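Local coordinates for Cas6b (Methanococcus maripaludis, PDB 4Z7K), which probably binds and cleaves precursor CRISPR RNA as a Cas6-type endoribonuclease, yielding the mature guide RNAs, at residues R140-I149 with L167-E175. Sequence-based numbering, arbitrary orientation.
Sequences REEFLKRVLI and LKVKINLKE. With nucleotides of chain C.
Ile171 and Val169 of edge strand 169-177, with Leu167 in the extended segment just before it, meet one side of helix 137-158 in the C-terminal, ferredoxin-like RAMP domain of this Cas6 protein. Side chains along 167-171 alternate, so apolar ones face the helix while Lys168 and Lys170 turn outward. Ile171 CD1 lies 3.5 Å from Lys145 CG, the aliphatic part of a chain long enough to carry its amine beyond, and also reaches Leu144 CB; chi1 of 56° turns Ile171 CG1 to the helix, and the extended chi2 carries CD1 on to it. Val169 divides its methyls, CG2 to Leu148 CD2 and CG1 to Ile149 CD1, both at 3.8 Å. Ile149 CD1 also rests 3.5 Å from Leu167 CB, the two side chains running antiparallel.

At the far end the extended Arg140 forms a salt bridge, NH1 3.4 Å from Glu175 OE1. That oxygen lies well off the guanidinium plane, so charges pair without an N-H aimed at it; Tyr132 OH hydrogen-bonds it.

RNA chain C runs beside the other end. Arg146 lays one guanidinium face over the C19 phosphate, NH2 2.8 Å from OP1; an alanine here would probably leave that phosphate without this positive charge. Ile149 CG2 touches the A18 base, and Leu167 N donates a hydrogen bond to A18 N1, 3.2 Å away with an N-H...N angle of 158°.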
loop_
_atom_site.group_PDB
_atom_site.type_symbol
_atom_site.label_atom_id
_atom_site.label_comp_id
_atom_site.label_asym_id
_atom_site.label_seq_id
_atom_site.Cartn_x
_atom_site.Cartn_y
_atom_site.Cartn_z
ATOM N N ARG B 140 5.944 -8.515 -16.074
ATOM C CA ARG B 140 5.870 -7.137 -15.626
ATOM C C ARG B 140 5.187 -6.323 -16.720
ATOM O O ARG B 140 4.384 -5.435 -16.451
ATOM C CB ARG B 140 7.246 -6.557 -15.331
ATOM C CG ARG B 140 7.871 -6.968 -14.012
ATOM C CD ARG B 140 9.194 -6.241 -13.817
ATOM N NE ARG B 140 9.727 -6.373 -12.459
ATOM C CZ ARG B 140 10.758 -5.674 -11.980
ATOM N NH1 ARG B 140 11.362 -4.766 -12.740
ATOM N NH2 ARG B 140 11.184 -5.868 -10.737
ATOM N N GLU B 141 5.584 -6.570 -17.963
ATOM C CA GLU B 141 5.070 -5.781 -19.066
ATOM C C GLU B 141 3.592 -6.012 -19.195
ATOM O O GLU B 141 2.871 -5.131 -19.635
ATOM C CB GLU B 141 5.729 -6.122 -20.398
ATOM C CG GLU B 141 5.581 -4.983 -21.412
ATOM C CD GLU B 141 5.272 -5.459 -22.824
ATOM O OE1 GLU B 141 4.820 -6.619 -22.975
ATOM O OE2 GLU B 141 5.464 -4.664 -23.778
ATOM N N GLU B 142 3.127 -7.177 -18.760
ATOM C CA GLU B 142 1.737 -7.538 -18.976
ATOM C C GLU B 142 0.874 -7.056 -17.848
ATOM O O GLU B 142 -0.279 -6.709 -18.042
ATOM C CB GLU B 142 1.599 -9.058 -19.040
ATOM C CG GLU B 142 2.213 -9.685 -20.241
ATOM C CD GLU B 142 1.518 -9.267 -21.505
ATOM O OE1 GLU B 142 0.321 -8.896 -21.415
ATOM O OE2 GLU B 142 2.172 -9.315 -22.579
ATOM N N PHE B 143 1.476 -6.967 -16.676
ATOM C CA PHE B 143 0.822 -6.390 -15.525
ATOM C C PHE B 143 0.543 -4.896 -15.712
ATOM O O PHE B 143 -0.596 -4.446 -15.529
ATOM C CB PHE B 143 1.683 -6.679 -14.293
ATOM C CG PHE B 143 1.078 -6.249 -13.010
ATOM C CD1 PHE B 143 -0.167 -6.701 -12.635
ATOM C CD2 PHE B 143 1.799 -5.454 -12.131
ATOM C CE1 PHE B 143 -0.722 -6.310 -11.426
ATOM C CE2 PHE B 143 1.262 -5.059 -10.922
ATOM C CZ PHE B 143 -0.003 -5.489 -10.564
ATOM N N LEU B 144 1.571 -4.144 -16.120
ATOM C CA LEU B 144 1.448 -2.702 -16.332
ATOM C C LEU B 144 0.416 -2.370 -17.401
ATOM O O LEU B 144 -0.335 -1.404 -17.263
ATOM C CB LEU B 144 2.798 -2.089 -16.694
ATOM C CG LEU B 144 3.844 -2.168 -15.574
ATOM C CD1 LEU B 144 5.022 -1.273 -15.876
ATOM C CD2 LEU B 144 3.261 -1.825 -14.226
ATOM N N LYS B 145 0.340 -3.203 -18.437
ATOM C CA LYS B 145 -0.620 -2.979 -19.513
ATOM C C LYS B 145 -2.029 -3.112 -18.941
ATOM O O LYS B 145 -2.968 -2.470 -19.422
ATOM C CB LYS B 145 -0.422 -4.003 -20.646
ATOM C CG LYS B 145 0.816 -3.819 -21.504
ATOM C CD LYS B 145 1.110 -5.069 -22.361
ATOM C CE LYS B 145 0.691 -4.914 -23.818
ATOM N NZ LYS B 145 1.065 -6.099 -24.666
ATOM N N ARG B 146 -2.159 -3.927 -17.891
ATOM C CA ARG B 146 -3.433 -4.096 -17.196
ATOM C C ARG B 146 -3.761 -2.901 -16.278
ATOM O O ARG B 146 -4.901 -2.404 -16.249
ATOM C CB ARG B 146 -3.427 -5.393 -16.361
ATOM C CG ARG B 146 -3.434 -6.725 -17.108
ATOM C CD ARG B 146 -3.343 -7.885 -16.094
ATOM N NE ARG B 146 -4.488 -7.959 -15.180
ATOM C CZ ARG B 146 -4.437 -7.670 -13.873
ATOM N NH1 ARG B 146 -3.299 -7.258 -13.322
ATOM N NH2 ARG B 146 -5.530 -7.762 -13.110
ATOM N N VAL B 147 -2.754 -2.419 -15.561
ATOM C CA VAL B 147 -2.967 -1.306 -14.667
ATOM C C VAL B 147 -3.384 -0.080 -15.465
ATOM O O VAL B 147 -4.346 0.586 -15.097
ATOM C CB VAL B 147 -1.706 -1.029 -13.838
ATOM C CG1 VAL B 147 -1.840 0.246 -13.060
ATOM C CG2 VAL B 147 -1.446 -2.201 -12.912
ATOM N N LEU B 148 -2.725 0.162 -16.600
ATOM C CA LEU B 148 -2.996 1.360 -17.387
ATOM C C LEU B 148 -4.422 1.348 -17.904
ATOM O O LEU B 148 -5.068 2.394 -17.934
ATOM C CB LEU B 148 -2.016 1.522 -18.547
ATOM C CG LEU B 148 -2.155 2.851 -19.315
ATOM C CD1 LEU B 148 -0.818 3.344 -19.773
ATOM C CD2 LEU B 148 -3.077 2.755 -20.517
ATOM N N ILE B 149 -4.913 0.191 -18.338
ATOM C CA ILE B 149 -6.321 0.100 -18.734
ATOM C C ILE B 149 -7.221 0.497 -17.573
ATOM O O ILE B 149 -8.205 1.211 -17.750
ATOM C CB ILE B 149 -6.729 -1.306 -19.157
ATOM C CG1 ILE B 149 -5.950 -1.750 -20.391
ATOM C CG2 ILE B 149 -8.214 -1.326 -19.481
ATOM C CD1 ILE B 149 -6.422 -1.092 -21.674
ATOM N N LEU B 167 -10.551 -1.331 -25.167
ATOM C CA LEU B 167 -9.233 -0.693 -25.085
ATOM C C LEU B 167 -8.079 -1.683 -25.268
ATOM O O LEU B 167 -8.079 -2.782 -24.705
ATOM C CB LEU B 167 -9.068 0.027 -23.757
ATOM C CG LEU B 167 -10.181 1.005 -23.425
ATOM C CD1 LEU B 167 -9.892 1.599 -22.060
ATOM C CD2 LEU B 167 -10.265 2.088 -24.504
ATOM N N LYS B 168 -7.080 -1.268 -26.039
ATOM C CA LYS B 168 -5.855 -2.031 -26.198
ATOM C C LYS B 168 -4.664 -1.110 -26.073
ATOM O O LYS B 168 -4.695 0.016 -26.555
ATOM C CB LYS B 168 -5.842 -2.706 -27.568
ATOM C CG LYS B 168 -6.111 -1.715 -28.727
ATOM C CD LYS B 168 -5.723 -2.270 -30.106
ATOM C CE LYS B 168 -6.894 -2.778 -30.921
ATOM N NZ LYS B 168 -6.483 -2.961 -32.334
ATOM N N VAL B 169 -3.588 -1.592 -25.476
ATOM C CA VAL B 169 -2.495 -0.688 -25.158
ATOM C C VAL B 169 -1.105 -1.308 -25.410
ATOM O O VAL B 169 -0.868 -2.482 -25.145
ATOM C CB VAL B 169 -2.628 -0.207 -23.678
ATOM C CG1 VAL B 169 -2.807 -1.388 -22.729
ATOM C CG2 VAL B 169 -1.447 0.659 -23.260
ATOM N N LYS B 170 -0.187 -0.493 -25.911
ATOM C CA LYS B 170 1.198 -0.888 -26.071
ATOM C C LYS B 170 2.077 0.050 -25.254
ATOM O O LYS B 170 1.894 1.270 -25.252
ATOM C CB LYS B 170 1.605 -0.874 -27.548
ATOM C CG LYS B 170 3.075 -1.194 -27.801
ATOM C CD LYS B 170 3.317 -1.562 -29.264
ATOM C CE LYS B 170 3.762 -0.390 -30.119
ATOM N NZ LYS B 170 5.180 -0.042 -29.861
ATOM N N ILE B 171 3.042 -0.523 -24.556
ATOM C CA ILE B 171 3.877 0.282 -23.693
ATOM C C ILE B 171 5.360 0.018 -23.918
ATOM O O ILE B 171 5.811 -1.122 -24.095
ATOM C CB ILE B 171 3.536 0.059 -22.210
ATOM C CG1 ILE B 171 3.645 -1.424 -21.848
ATOM C CG2 ILE B 171 2.137 0.571 -21.904
ATOM C CD1 ILE B 171 3.372 -1.690 -20.383
ATOM N N ASN B 172 6.100 1.114 -23.956
ATOM C CA ASN B 172 7.537 1.087 -23.885
ATOM C C ASN B 172 7.881 1.960 -22.699
ATOM O O ASN B 172 7.939 3.181 -22.825
ATOM C CB ASN B 172 8.162 1.620 -25.178
ATOM C CG ASN B 172 9.676 1.631 -25.140
ATOM O OD1 ASN B 172 10.313 0.789 -24.502
ATOM N ND2 ASN B 172 10.260 2.614 -25.799
ATOM N N LEU B 173 8.081 1.348 -21.539
ATOM C CA LEU B 173 8.301 2.125 -20.318
ATOM C C LEU B 173 9.484 1.593 -19.554
ATOM O O LEU B 173 9.738 0.385 -19.551
ATOM C CB LEU B 173 7.068 2.101 -19.401
ATOM C CG LEU B 173 5.705 2.391 -20.011
ATOM C CD1 LEU B 173 4.622 2.081 -19.012
ATOM C CD2 LEU B 173 5.636 3.832 -20.476
ATOM N N LYS B 174 10.225 2.489 -18.920
ATOM C CA LYS B 174 11.319 2.052 -18.055
ATOM C C LYS B 174 11.214 2.668 -16.643
ATOM O O LYS B 174 10.934 3.851 -16.461
ATOM C CB LYS B 174 12.666 2.318 -18.749
ATOM C CG LYS B 174 12.756 1.553 -20.114
ATOM C CD LYS B 174 14.174 1.433 -20.702
ATOM C CE LYS B 174 14.367 2.308 -21.959
ATOM N NZ LYS B 174 15.730 2.958 -22.030
ATOM N N GLU B 175 11.454 1.820 -15.654
ATOM C CA GLU B 175 11.259 2.117 -14.237
ATOM C C GLU B 175 12.162 3.204 -13.648
ATOM O O GLU B 175 13.351 3.263 -13.933
ATOM C CB GLU B 175 11.435 0.805 -13.470
ATOM C CG GLU B 175 11.650 0.916 -11.991
ATOM C CD GLU B 175 11.577 -0.436 -11.307
ATOM O OE1 GLU B 175 11.243 -1.421 -11.997
ATOM O OE2 GLU B 175 11.838 -0.516 -10.084
ATOM P P C C 19 -8.284 -6.311 -14.511
ATOM O OP1 C C 19 -6.873 -6.156 -14.949
ATOM O OP2 C C 19 -8.806 -7.625 -14.077
ATOM O "O5'" C C 19 -8.492 -5.313 -13.290
ATOM C "C5'" C C 19 -7.431 -5.121 -12.363
ATOM C "C4'" C C 19 -7.855 -4.335 -11.154
ATOM O "O4'" C C 19 -9.279 -4.047 -11.218
ATOM C "C3'" C C 19 -7.619 -5.012 -9.798
ATOM O "O3'" C C 19 -7.240 -4.025 -8.839
ATOM C "C2'" C C 19 -9.007 -5.513 -9.433
ATOM O "O2'" C C 19 -9.202 -5.723 -8.053
ATOM C "C1'" C C 19 -9.860 -4.371 -9.971
ATOM N N1 C C 19 -11.286 -4.690 -10.119
ATOM C C2 C C 19 -11.873 -5.036 -11.347
ATOM O O2 C C 19 -11.165 -5.172 -12.365
ATOM N N3 C C 19 -13.210 -5.296 -11.371
ATOM C C4 C C 19 -13.942 -5.159 -10.267
ATOM N N4 C C 19 -15.246 -5.406 -10.352
ATOM C C5 C C 19 -13.376 -4.761 -9.025
ATOM C C6 C C 19 -12.064 -4.521 -9.002
ATOM P P A C 18 -14.984 -6.459 -15.068
ATOM O OP1 A C 18 -15.473 -7.740 -15.631
ATOM O OP2 A C 18 -14.782 -6.296 -13.600
ATOM O "O5'" A C 18 -13.605 -6.252 -15.823
ATOM C "C5'" A C 18 -12.571 -7.221 -15.743
ATOM C "C4'" A C 18 -11.279 -6.698 -16.323
ATOM O "O4'" A C 18 -11.520 -6.142 -17.648
ATOM C "C3'" A C 18 -10.609 -5.593 -15.524
ATOM O "O3'" A C 18 -9.206 -5.727 -15.691
ATOM C "C2'" A C 18 -11.070 -4.337 -16.254
ATOM O "O2'" A C 18 -10.221 -3.235 -16.068
ATOM C "C1'" A C 18 -11.045 -4.815 -17.695
ATOM N N9 A C 18 -11.891 -4.064 -18.629
ATOM C C8 A C 18 -13.157 -3.606 -18.410
ATOM N N7 A C 18 -13.705 -2.990 -19.434
ATOM C C5 A C 18 -12.740 -3.050 -20.417
ATOM C C6 A C 18 -12.720 -2.565 -21.746
ATOM N N6 A C 18 -13.745 -1.908 -22.303
ATOM N N1 A C 18 -11.600 -2.780 -22.490
ATOM C C2 A C 18 -10.586 -3.441 -21.902
ATOM N N3 A C 18 -10.495 -3.942 -20.657
ATOM C C4 A C 18 -11.620 -3.719 -19.943
#